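Local coordinates for protein acetyl-CoA acetyltransferase (Elizabethkingia anophelis NUHP1, PDB 6BN2) that probably catalyses the reversible transfer of an acetyl group between two acetyl-CoA molecules, giving acetoacetyl-CoA and free coenzyme A, at residues A[18-23]-A[259-264]; A[61-66]-A[122-127]; A[319-324]-A[342-347]. All blocks are in the same frame, centred on the assembly; numbering follows the deposited sequence.

Contact 1 (A[18-23]-A[259-264])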
ATOM      1  N   VAL A  18       3.076 -11.160  17.029  1.00 14.34           N
ATOM      2  CA  VAL A  18       3.519 -12.515  16.691  1.00 14.22           C
ATOM      3  C   VAL A  18       4.078 -12.537  15.274  1.00 14.07           C
ATOM      4  O   VAL A  18       3.927 -11.591  14.496  1.00 13.58           O
ATOM      5  CB  VAL A  18       2.393 -13.567  16.806  1.00 13.93           C
ATOM      6  CG1 VAL A  18       1.751 -13.557  18.181  1.00 17.48           C
ATOM      7  CG2 VAL A  18       1.325 -13.317  15.700  1.00 15.48           C
ATOM      8  N   ARG A  19       4.727 -13.656  14.940  1.00 13.77           N
ATOM      9  CA  ARG A  19       5.234 -13.851  13.586  1.00 11.67           C
ATOM     10  C   ARG A  19       5.183 -15.332  13.256  1.00 14.49           C
ATOM     11  O   ARG A  19       5.278 -16.166  14.152  1.00 14.63           O
ATOM     12  CB  ARG A  19       6.681 -13.363  13.449  1.00 12.49           C
ATOM     13  CG  ARG A  19       7.669 -14.155  14.350  1.00 13.23           C
ATOM     14  CD  ARG A  19       9.044 -13.625  14.068  1.00 13.41           C
ATOM     15  NE  ARG A  19      10.168 -14.325  14.694  1.00 14.77           N
ATOM     16  CZ  ARG A  19      10.850 -15.310  14.115  1.00 14.31           C
ATOM     17  NH1 ARG A  19      10.450 -15.810  12.944  1.00 14.51           N
ATOM     18  NH2 ARG A  19      11.924 -15.802  14.718  1.00 16.03           N
ATOM     19  N   THR A  20       5.054 -15.654  11.961  1.00 14.04           N
ATOM     20  CA  THR A  20       5.319 -17.023  11.529  1.00 14.72           C
ATOM     21  C   THR A  20       6.824 -17.293  11.617  1.00 13.63           C
ATOM     22  O   THR A  20       7.631 -16.360  11.651  1.00 14.16           O
ATOM     23  CB  THR A  20       4.831 -17.261  10.086  1.00 14.71           C
ATOM     24  OG1 THR A  20       5.675 -16.554   9.164  1.00 12.28           O
ATOM     25  CG2 THR A  20       3.388 -16.774   9.884  1.00 15.85           C
ATOM     26  N   PRO A  21       7.237 -18.564  11.628  1.00 14.79           N
ATOM     27  CA  PRO A  21       8.636 -18.840  11.300  1.00 16.22           C
ATOM     28  C   PRO A  21       8.882 -18.413   9.859  1.00 14.95           C
ATOM     29  O   PRO A  21       7.953 -18.262   9.064  1.00 16.88           O
ATOM     30  CB  PRO A  21       8.767 -20.368  11.471  1.00 16.77           C
ATOM     31  CG  PRO A  21       7.418 -20.870  11.983  1.00 18.51           C
ATOM     32  CD  PRO A  21       6.423 -19.795  11.610  1.00 17.05           C
ATOM     33  N   MET A  22      10.146 -18.219   9.512  1.00 14.19           N
ATOM     34  CA  MET A  22      10.477 -17.800   8.161  1.00 15.40           C
ATOM     35  C   MET A  22      10.977 -18.993   7.369  1.00 16.88           C
ATOM     36  O   MET A  22      11.844 -19.735   7.832  1.00 17.44           O
ATOM     37  CB  MET A  22      11.495 -16.664   8.179  1.00 16.77           C
ATOM     38  CG  MET A  22      10.836 -15.387   8.651  1.00 16.47           C
ATOM     39  SD  MET A  22      11.961 -14.024   8.783  1.00 20.81           S
ATOM     40  CE  MET A  22      12.712 -14.338  10.379  1.00 19.16           C
ATOM     41  N   GLY A  23      10.398 -19.186   6.190  1.00 15.12           N
ATOM     42  CA  GLY A  23      10.828 -20.246   5.302  1.00 14.78           C
ATOM     43  C   GLY A  23      11.886 -19.757   4.324  1.00 15.32           C
ATOM     44  O   GLY A  23      11.952 -18.574   3.978  1.00 16.66           O
ATOM     45  N   ASP A 259      10.069 -16.399   2.922  1.00 15.85           N
ATOM     46  CA  ASP A 259       8.615 -16.366   3.027  1.00 14.03           C
ATOM     47  C   ASP A 259       8.231 -16.251   4.501  1.00 15.24           C
ATOM     48  O   ASP A 259       8.780 -16.968   5.339  1.00 15.55           O
ATOM     49  CB  ASP A 259       7.996 -17.652   2.433  1.00 14.46           C
ATOM     50  CG  ASP A 259       8.486 -17.960   1.013  1.00 16.89           C
ATOM     51  OD1 ASP A 259       8.777 -17.010   0.250  1.00 16.50           O
ATOM     52  OD2 ASP A 259       8.587 -19.157   0.649  1.00 17.87           O
ATOM     53  N   GLY A 260       7.282 -15.376   4.825  1.00 12.43           N
ATOM     54  CA  GLY A 260       6.866 -15.249   6.220  1.00 15.01           C
ATOM     55  C   GLY A 260       5.922 -14.079   6.403  1.00 12.94           C
ATOM     56  O   GLY A 260       5.715 -13.268   5.501  1.00 13.97           O
ATOM     57  N   ALA A 261       5.334 -14.000   7.602  1.00 11.60           N
ATOM     58  CA  ALA A 261       4.442 -12.882   7.910  1.00 11.04           C
ATOM     59  C   ALA A 261       4.515 -12.569   9.398  1.00 11.49           C
ATOM     60  O   ALA A 261       5.068 -13.339  10.191  1.00 13.22           O
ATOM     61  CB  ALA A 261       2.991 -13.186   7.499  1.00 12.66           C
ATOM     62  N   SER A 262       3.941 -11.421   9.768  1.00 11.47           N
ATOM     63  CA  SER A 262       3.969 -10.967  11.156  1.00 11.36           C
ATOM     64  C   SER A 262       2.773 -10.046  11.384  1.00 12.87           C
ATOM     65  O   SER A 262       2.217  -9.467  10.438  1.00 11.90           O
ATOM     66  CB  SER A 262       5.282 -10.243  11.479  1.00 12.92           C
ATOM     67  OG  SER A 262       5.580  -9.287  10.463  1.00 13.61           O
ATOM     68  N   ALA A 263       2.360  -9.928  12.643  1.00 13.13           N
ATOM     69  CA  ALA A 263       1.177  -9.120  12.908  1.00 12.74           C
ATOM     70  C   ALA A 263       1.168  -8.656  14.353  1.00 12.92           C
ATOM     71  O   ALA A 263       1.558  -9.403  15.261  1.00 13.10           O
ATOM     72  CB  ALA A 263      -0.104  -9.906  12.607  1.00 13.86           C
ATOM     73  N   LEU A 264       0.683  -7.433  14.542  1.00 12.74           N
ATOM     74  CA  LEU A 264       0.555  -6.815  15.853  1.00 13.37           C
ATOM     75  C   LEU A 264      -0.854  -6.273  16.010  1.00 14.05           C
ATOM     76  O   LEU A 264      -1.501  -5.865  15.040  1.00 14.67           O
ATOM     77  CB  LEU A 264       1.569  -5.674  16.050  1.00 15.08           C
ATOM     78  CG  LEU A 264       3.070  -5.996  15.970  1.00 16.48           C
ATOM     79  CD1 LEU A 264       3.562  -6.188  14.539  1.00 15.95           C
ATOM     80  CD2 LEU A 264       3.841  -4.837  16.625  1.00 21.93           C
TER
HETATM   81  O   HOH W   1       7.806 -14.126   9.995  1.00 15.94           O
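V18 and A263 face each other as an antiparallel hydrogen-bonded pair, a joint between strands 12-24 and 258-268 in the central mixed sheet of the thiolase fold. V18 N reaches A263 O at 2.9 Å, and A263 N returns the bond to V18 O. R19 and S262 follow as a non-hydrogen-bonded pair, their CB atoms 3.9 Å apart on one face of the sheet. Past R19 the first strand breaks; pairing resumes at G23 and D259, with the register shifted by one residue and two more backbone bonds.

Within the break, T20 takes over the pairing. Its N still meets A261 O, but A261 N is received by the hydroxyl T20 OG1 at 3.0 Å. OG1 stands between its own backbone N and carbonyl carbon (chi1 71°), and from there also donates to P21 O at 2.8 Å, from above the carbonyl plane. Threonine suits this place because one hydroxyl can accept from one strand and give to its own loop. Glycine suits position 260 because a CB there would point at the other segment, very near M22 CG and T20 OG1.

The charged and polar ends mostly find partners elsewhere. R19 makes salt bridges to E205 and D224, though its NH1 also donates to T20 O; D259 bonds to S127, and S262 OG meets S360 and S363 of helix 358-375. Apolar side chains V18, A261 and A263 pack against helix 34-48, the two alanines being small enough for close approach. M22 bends away, and its side chain lies about 6 Å from that of H356, the predicted proton acceptor. A water bridges the two segments, donating to T20 O at 2.8 Å and to A261 O at 2.9 Å.

Contact 2 (A[61-66]-A[122-127])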
ATOM      1  N   MET A  61      -1.546  -4.241   6.180  1.00 10.77           N
ATOM      2  CA  MET A  61      -0.505  -5.251   5.994  1.00 10.85           C
ATOM      3  C   MET A  61       0.506  -4.794   4.956  1.00 10.82           C
ATOM      4  O   MET A  61       0.137  -4.505   3.808  1.00 12.57           O
ATOM      5  CB  MET A  61      -1.102  -6.601   5.576  1.00 12.02           C
ATOM      6  CG  MET A  61      -1.936  -7.255   6.682  1.00 13.37           C
ATOM      7  SD  MET A  61      -0.978  -7.703   8.178  1.00 13.29           S
ATOM      8  CE  MET A  61      -0.329  -9.312   7.662  1.00 14.87           C
ATOM      9  N   GLY A  62       1.779  -4.781   5.348  1.00 10.67           N
ATOM     10  CA  GLY A  62       2.848  -4.573   4.376  1.00 10.85           C
ATOM     11  C   GLY A  62       2.960  -5.759   3.430  1.00 10.81           C
ATOM     12  O   GLY A  62       2.768  -6.909   3.818  1.00 11.82           O
ATOM     13  N   ASN A  63       3.263  -5.462   2.163  1.00 10.42           N
ATOM     14  CA  ASN A  63       3.319  -6.505   1.139  1.00 11.49           C
ATOM     15  C   ASN A  63       3.972  -5.889  -0.094  1.00 12.09           C
ATOM     16  O   ASN A  63       3.370  -5.022  -0.720  1.00 14.07           O
ATOM     17  CB  ASN A  63       1.890  -6.988   0.878  1.00 11.66           C
ATOM     18  CG  ASN A  63       1.797  -8.219  -0.014  1.00 13.82           C
ATOM     19  OD1 ASN A  63       2.767  -8.958  -0.278  1.00 18.77           O
ATOM     20  ND2 ASN A  63       0.603  -8.454  -0.468  1.00 10.44           N
ATOM     21  N   VAL A  64       5.215  -6.267  -0.406  1.00 10.47           N
ATOM     22  CA  VAL A  64       5.963  -5.544  -1.431  1.00  9.73           C
ATOM     23  C   VAL A  64       5.643  -6.076  -2.821  1.00 11.96           C
ATOM     24  O   VAL A  64       5.609  -5.310  -3.801  1.00 13.34           O
ATOM     25  CB  VAL A  64       7.466  -5.636  -1.149  1.00 10.36           C
ATOM     26  CG1 VAL A  64       8.253  -4.929  -2.261  1.00 12.76           C
ATOM     27  CG2 VAL A  64       7.758  -5.002   0.209  1.00 11.94           C
ATOM     28  N   LEU A  65       5.421  -7.386  -2.936  1.00 11.25           N
ATOM     29  CA  LEU A  65       5.357  -8.070  -4.230  1.00 12.53           C
ATOM     30  C   LEU A  65       3.975  -8.704  -4.341  1.00 10.39           C
ATOM     31  O   LEU A  65       3.765  -9.874  -4.005  1.00 14.35           O
ATOM     32  CB  LEU A  65       6.519  -9.107  -4.344  1.00 14.56           C
ATOM     33  CG  LEU A  65       7.874  -8.403  -4.220  1.00 15.36           C
ATOM     34  CD1 LEU A  65       8.991  -9.401  -3.976  1.00 19.54           C
ATOM     35  CD2 LEU A  65       8.181  -7.543  -5.461  1.00 16.52           C
ATOM     36  N   GLN A  66       3.012  -7.893  -4.780  1.00 11.44           N
ATOM     37  CA  GLN A  66       1.600  -8.260  -4.733  1.00 12.09           C
ATOM     38  C   GLN A  66       1.136  -9.017  -5.972  1.00 13.35           C
ATOM     39  O   GLN A  66      -0.006  -9.486  -5.996  1.00 13.38           O
ATOM     40  CB  GLN A  66       0.758  -6.993  -4.556  1.00 12.36           C
ATOM     41  CG  GLN A  66       1.113  -6.271  -3.234  1.00 12.77           C
ATOM     42  CD  GLN A  66       0.514  -4.886  -3.084  1.00 15.02           C
ATOM     43  OE1 GLN A  66      -0.319  -4.460  -3.884  1.00 15.24           O
ATOM     44  NE2 GLN A  66       0.942  -4.167  -2.039  1.00 13.25           N
ATOM     45  N   GLY A 122       2.733  -7.471   8.245  1.00 11.34           N
ATOM     46  CA  GLY A 122       3.262  -7.599   6.900  1.00 12.36           C
ATOM     47  C   GLY A 122       3.377  -9.055   6.522  1.00 12.17           C
ATOM     48  O   GLY A 122       3.326  -9.954   7.379  1.00 11.76           O
ATOM     49  N   MET A 123       3.531  -9.280   5.221  1.00 10.98           N
ATOM     50  CA  MET A 123       3.504 -10.634   4.693  1.00 11.98           C
ATOM     51  C   MET A 123       4.240 -10.654   3.360  1.00 12.48           C
ATOM     52  O   MET A 123       4.188  -9.684   2.598  1.00 12.13           O
ATOM     53  CB  MET A 123       2.049 -11.115   4.514  1.00 10.59           C
ATOM     54  CG  MET A 123       1.233 -10.252   3.527  1.00 11.79           C
ATOM     55  SD  MET A 123      -0.543 -10.547   3.711  1.00 14.35           S
ATOM     56  CE  MET A 123      -1.217  -9.278   2.591  1.00 13.23           C
ATOM     57  N   GLU A 124       4.885 -11.781   3.067  1.00 13.89           N
ATOM     58  CA  GLU A 124       5.553 -11.916   1.782  1.00 12.29           C
ATOM     59  C   GLU A 124       5.770 -13.393   1.510  1.00 12.51           C
ATOM     60  O   GLU A 124       6.185 -14.141   2.399  1.00 13.16           O
ATOM     61  CB  GLU A 124       6.904 -11.184   1.756  1.00 12.45           C
ATOM     62  CG  GLU A 124       7.286 -10.710   0.345  1.00 12.18           C
ATOM     63  CD  GLU A 124       6.527  -9.438  -0.048  1.00 14.06           C
ATOM     64  OE1 GLU A 124       6.729  -8.392   0.618  1.00 13.46           O
ATOM     65  OE2 GLU A 124       5.716  -9.498  -0.991  1.00 13.50           O
ATOM     66  N   ASN A 125       5.507 -13.806   0.278  1.00 12.62           N
ATOM     67  CA  ASN A 125       5.975 -15.114  -0.169  1.00 13.11           C
ATOM     68  C   ASN A 125       6.819 -14.856  -1.410  1.00 14.34           C
ATOM     69  O   ASN A 125       6.292 -14.689  -2.515  1.00 14.49           O
ATOM     70  CB  ASN A 125       4.829 -16.079  -0.437  1.00 13.83           C
ATOM     71  CG  ASN A 125       5.343 -17.466  -0.720  1.00 16.95           C
ATOM     72  OD1 ASN A 125       6.214 -17.622  -1.563  1.00 15.81           O
ATOM     73  ND2 ASN A 125       4.871 -18.467   0.033  1.00 16.38           N
ATOM     74  N   MET A 126       8.131 -14.784  -1.208  1.00 12.93           N
ATOM     75  CA  MET A 126       9.013 -14.479  -2.320  1.00 12.06           C
ATOM     76  C   MET A 126       9.109 -15.657  -3.277  1.00 15.12           C
ATOM     77  O   MET A 126       9.290 -15.448  -4.481  1.00 15.67           O
ATOM     78  CB  MET A 126      10.365 -14.047  -1.762  1.00 13.68           C
ATOM     79  CG  MET A 126      10.174 -12.793  -0.899  1.00 14.17           C
ATOM     80  SD  MET A 126      11.676 -12.063  -0.205  1.00 14.81           S
ATOM     81  CE  MET A 126      12.434 -11.312  -1.659  1.00 15.13           C
ATOM     82  N   SER A 127       8.910 -16.884  -2.768  1.00 13.97           N
ATOM     83  CA  SER A 127       8.915 -18.077  -3.619  1.00 13.95           C
ATOM     84  C   SER A 127       7.834 -18.019  -4.695  1.00 15.99           C
ATOM     85  O   SER A 127       7.997 -18.612  -5.771  1.00 16.80           O
ATOM     86  CB  SER A 127       8.699 -19.330  -2.768  1.00 14.24           C
ATOM     87  OG  SER A 127       9.693 -19.476  -1.772  1.00 16.05           O
TER
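E124 extends its CG anti to the backbone N (chi1 -152°) and then bends at chi2 (78°), which brings its carboxylate to the backbone N-H groups of V64 and L65. The two oxygens divide the work. OE1 of E124 receives V64 N at 2.8 Å on its syn lone pair, while OE2 of E124 takes L65 N at 2.9 Å, also from the syn side but well out of the carboxylate plane. A weak bond from G359 N adds to OE1. Glutamate suits the place because its acceptors can hold two successive N-H groups of a turning chain.

Beside these bonds, G62 and G122 form a parallel bridge. Having no side chains, they bring their CA atoms within 4.0 Å, and M123 N bonds to G62 O at 2.9 Å. Flexible methionines fill in around them: M61 folds its CE to 3.6 Å from G122 N, and M123 lays its CE 4.0 Å from M61 CB.

At the subunit interface, Q66 OE1 hydrogen-bonds to N93 ND2 of the second subunit. The arrangement is that of neighbouring parallel strands of the thiolase fold handing over to loops near the predicted proton acceptor H356, whose side chain is about 8 Å from that of V64.

Contact 3 (A[319-324]-A[342-347])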
ATOM      1  N   ASP A 319      17.935   0.815  25.300  1.00 17.45           N
ATOM      2  CA  ASP A 319      18.613  -0.354  25.853  1.00 16.65           C
ATOM      3  C   ASP A 319      18.972  -1.374  24.776  1.00 18.28           C
ATOM      4  O   ASP A 319      20.048  -1.983  24.833  1.00 18.13           O
ATOM      5  CB  ASP A 319      17.729  -1.014  26.911  1.00 18.17           C
ATOM      6  CG  ASP A 319      17.562  -0.149  28.157  1.00 26.45           C
ATOM      7  OD1 ASP A 319      18.531   0.542  28.534  1.00 27.49           O
ATOM      8  OD2 ASP A 319      16.473  -0.172  28.776  1.00 26.58           O
ATOM      9  N   PHE A 320      18.080  -1.588  23.811  1.00 17.47           N
ATOM     10  CA  PHE A 320      18.296  -2.585  22.768  1.00 16.22           C
ATOM     11  C   PHE A 320      17.760  -2.074  21.450  1.00 15.43           C
ATOM     12  O   PHE A 320      16.786  -1.318  21.413  1.00 16.25           O
ATOM     13  CB  PHE A 320      17.634  -3.929  23.124  1.00 16.57           C
ATOM     14  CG  PHE A 320      18.341  -4.632  24.229  1.00 15.77           C
ATOM     15  CD1 PHE A 320      17.962  -4.437  25.555  1.00 18.11           C
ATOM     16  CD2 PHE A 320      19.449  -5.423  23.956  1.00 18.54           C
ATOM     17  CE1 PHE A 320      18.672  -5.050  26.598  1.00 20.34           C
ATOM     18  CE2 PHE A 320      20.154  -6.053  24.990  1.00 21.64           C
ATOM     19  CZ  PHE A 320      19.766  -5.863  26.310  1.00 24.27           C
ATOM     20  N   PHE A 321      18.401  -2.520  20.367  1.00 14.47           N
ATOM     21  CA  PHE A 321      18.084  -2.086  19.010  1.00 13.23           C
ATOM     22  C   PHE A 321      17.825  -3.297  18.132  1.00 14.09           C
ATOM     23  O   PHE A 321      18.482  -4.333  18.282  1.00 16.02           O
ATOM     24  CB  PHE A 321      19.240  -1.308  18.363  1.00 14.80           C
ATOM     25  CG  PHE A 321      19.662  -0.086  19.119  1.00 13.74           C
ATOM     26  CD1 PHE A 321      20.551  -0.189  20.185  1.00 18.81           C
ATOM     27  CD2 PHE A 321      19.204   1.173  18.742  1.00 15.67           C
ATOM     28  CE1 PHE A 321      20.971   0.944  20.880  1.00 21.50           C
ATOM     29  CE2 PHE A 321      19.614   2.320  19.435  1.00 17.26           C
ATOM     30  CZ  PHE A 321      20.497   2.203  20.500  1.00 18.86           C
ATOM     31  N   GLU A 322      16.912  -3.137  17.168  1.00 14.59           N
ATOM     32  CA  GLU A 322      16.757  -4.098  16.075  1.00 14.88           C
ATOM     33  C   GLU A 322      16.918  -3.317  14.785  1.00 17.81           C
ATOM     34  O   GLU A 322      16.058  -2.497  14.453  1.00 17.29           O
ATOM     35  CB  GLU A 322      15.396  -4.793  16.108  1.00 15.87           C
ATOM     36  CG  GLU A 322      15.261  -5.838  17.185  1.00 17.44           C
ATOM     37  CD  GLU A 322      15.953  -7.137  16.814  1.00 21.41           C
ATOM     38  OE1 GLU A 322      16.545  -7.755  17.723  1.00 19.87           O
ATOM     39  OE2 GLU A 322      15.897  -7.545  15.634  1.00 20.87           O
ATOM     40  N   PHE A 323      18.025  -3.538  14.083  1.00 15.63           N
ATOM     41  CA  PHE A 323      18.268  -2.966  12.760  0.55 17.36           C
ATOM     42  C   PHE A 323      18.220  -4.100  11.747  1.00 19.96           C
ATOM     43  O   PHE A 323      19.013  -5.043  11.848  1.00 23.20           O
ATOM     44  CB  PHE A 323      19.638  -2.290  12.685  0.55 19.13           C
ATOM     45  CG  PHE A 323      19.684  -0.912  13.249  0.55 20.96           C
ATOM     46  CD1 PHE A 323      19.346   0.179  12.461  0.55 22.44           C
ATOM     47  CD2 PHE A 323      20.137  -0.692  14.537  0.55 27.91           C
ATOM     48  CE1 PHE A 323      19.415   1.473  12.969  0.55 23.99           C
ATOM     49  CE2 PHE A 323      20.202   0.589  15.049  0.55 23.41           C
ATOM     50  CZ  PHE A 323      19.840   1.672  14.269  0.55 26.56           C
ATOM     51  N   ASN A 324      17.326  -4.007  10.759  1.00 14.73           N
ATOM     52  CA  ASN A 324      17.204  -5.139   9.855  1.00 13.87           C
ATOM     53  C   ASN A 324      18.493  -5.351   9.070  1.00 22.18           C
ATOM     54  O   ASN A 324      19.106  -4.400   8.579  1.00 27.74           O
ATOM     55  CB  ASN A 324      16.043  -4.977   8.887  1.00 17.80           C
ATOM     56  CG  ASN A 324      15.685  -6.303   8.220  1.00 21.20           C
ATOM     57  OD1 ASN A 324      15.396  -7.297   8.903  1.00 20.84           O
ATOM     58  ND2 ASN A 324      15.721  -6.331   6.896  1.00 20.64           N
ATOM     59  N   ALA A 342      27.625  -3.255  19.522  1.00 25.00           N
ATOM     60  CA  ALA A 342      27.052  -4.404  18.827  1.00 26.38           C
ATOM     61  C   ALA A 342      26.412  -5.411  19.782  1.00 27.25           C
ATOM     62  O   ALA A 342      25.552  -6.189  19.362  1.00 25.21           O
ATOM     63  CB  ALA A 342      28.124  -5.081  17.976  1.00 35.10           C
ATOM     64  N   ALA A 343      26.792  -5.404  21.062  1.00 22.14           N
ATOM     65  CA  ALA A 343      26.182  -6.295  22.040  1.00 22.23           C
ATOM     66  C   ALA A 343      24.747  -5.919  22.375  1.00 23.21           C
ATOM     67  O   ALA A 343      24.070  -6.698  23.060  1.00 24.26           O
ATOM     68  CB  ALA A 343      26.999  -6.309  23.329  1.00 26.20           C
ATOM     69  N   LYS A 344      24.281  -4.753  21.926  1.00 20.07           N
ATOM     70  CA  LYS A 344      22.923  -4.283  22.160  1.00 19.38           C
ATOM     71  C   LYS A 344      22.064  -4.298  20.902  1.00 18.86           C
ATOM     72  O   LYS A 344      20.888  -3.913  20.971  1.00 18.62           O
ATOM     73  CB  LYS A 344      22.956  -2.863  22.740  1.00 20.17           C
ATOM     74  CG  LYS A 344      23.666  -2.785  24.097  1.00 25.42           C
ATOM     75  CD  LYS A 344      23.961  -1.344  24.508  1.00 42.55           C
ATOM     76  CE  LYS A 344      22.734  -0.450  24.409  1.00 49.38           C
ATOM     77  NZ  LYS A 344      22.894   0.798  25.218  1.00 58.94           N
ATOM     78  N   VAL A 345      22.602  -4.757  19.771  1.00 16.32           N
ATOM     79  CA  VAL A 345      21.921  -4.700  18.481  1.00 14.66           C
ATOM     80  C   VAL A 345      21.699  -6.124  17.979  1.00 15.50           C
ATOM     81  O   VAL A 345      22.653  -6.908  17.890  1.00 17.26           O
ATOM     82  CB  VAL A 345      22.723  -3.881  17.443  1.00 15.88           C
ATOM     83  CG1 VAL A 345      21.937  -3.764  16.141  1.00 17.68           C
ATOM     84  CG2 VAL A 345      23.090  -2.489  17.989  1.00 16.63           C
ATOM     85  N   ASN A 346      20.441  -6.440  17.627  1.00 15.55           N
ATOM     86  CA  ASN A 346      20.051  -7.738  17.054  1.00 14.97           C
ATOM     87  C   ASN A 346      20.561  -8.890  17.908  1.00 15.89           C
ATOM     88  O   ASN A 346      21.243  -9.799  17.421  1.00 16.63           O
ATOM     89  CB  ASN A 346      20.548  -7.888  15.608  1.00 15.87           C
ATOM     90  CG  ASN A 346      19.980  -6.837  14.682  1.00 19.86           C
ATOM     91  OD1 ASN A 346      19.111  -6.067  15.066  1.00 19.50           O
ATOM     92  ND2 ASN A 346      20.475  -6.806  13.445  1.00 21.07           N
ATOM     93  N   VAL A 347      20.248  -8.839  19.209  1.00 15.01           N
ATOM     94  CA  VAL A 347      20.901  -9.742  20.162  1.00 14.74           C
ATOM     95  C   VAL A 347      20.439 -11.190  20.030  1.00 15.11           C
ATOM     96  O   VAL A 347      21.155 -12.098  20.490  1.00 17.17           O
ATOM     97  CB  VAL A 347      20.724  -9.238  21.607  1.00 20.45           C
ATOM     98  CG1 VAL A 347      21.309  -7.817  21.750  1.00 18.91           C
ATOM     99  CG2 VAL A 347      19.292  -9.295  22.052  1.00 20.80           C
TER
HETATM  100  O   HOH W   2      21.307   0.105  28.244  1.00 53.30           O
HETATM  101  O   HOH W   3      18.120  -6.828  19.759  1.00 17.86           O
HETATM  102  O   HOH W   4      16.868  -6.681  13.212  1.00 21.67           O
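V345 sets its CG2 methyl 4.0 Å from F321 CB, and its CG1 reaches the edge of the F323 ring in the conformer modelled here, one of two that ring adopts. These residues join strand 320-323, the outermost strand of the central sheet at this end within the chain, to the loop before helix 351-354 in the C-terminal half of the thiolase fold. With chi1 of -176°, V345 turns CG2 to F321 and CG1 to the side of F323. F321 also packs on L304 of helix 300-311, where a bulky flat ring fills the layer between sheet and helix. F320 sends its ring to a different neighbour: V347 CG1 comes to its edge, 3.7 Å from CD2, with V372 of helix 358-375 touching both residues.

Further out, the backbones join through a single bridge. F321 N bonds to K344 O at 2.9 Å, while N346 N bonds to F321 O.

The amide of N346 then imitates a further stretch of backbone. Its OD1 accepts F323 N at 2.9 Å, in the plane of the N346 side-chain carbonyl and on a lone pair of OD1, and its ND2 donates to F323 O at 2.8 Å. Asparagine suits this place twice over, for its amide matches a peptide group and its backbone adopts a left-handed helical conformation. E325 gives ND2 a second acceptor.

At the polar edge, K344 NZ stays 5.5 Å from D319 OD1, without a direct bond; a water links them, weakly on the lysine side. NZ also bonds to I318 O, and D319 OD2 accepts K379 N. Another water ties strand to loop more firmly, donating to F321 O and, at 2.7 Å, to E322 OE1, and accepting V347 N at 3.0 Å.

In the fold
All three contacts reach one mixed sheet. Contacts 1 and 2 are neighbours, their centres 11 Å apart, because strands 258-268 and 117-125 lie side by side, with S262 N bonded to G122 O. Along the chain, both segments of contact 2 fall between those of contact 1, whereas contact 3 follows later, in the C-terminal half. Its centre lies about 20 Å from that of contact 1 and 25 Å from that of contact 2, without touching either. Helix 358-375 packs against parts of all three, so a helix of the C-terminal half meets contacts of both halves, close to the predicted catalytic residue H356.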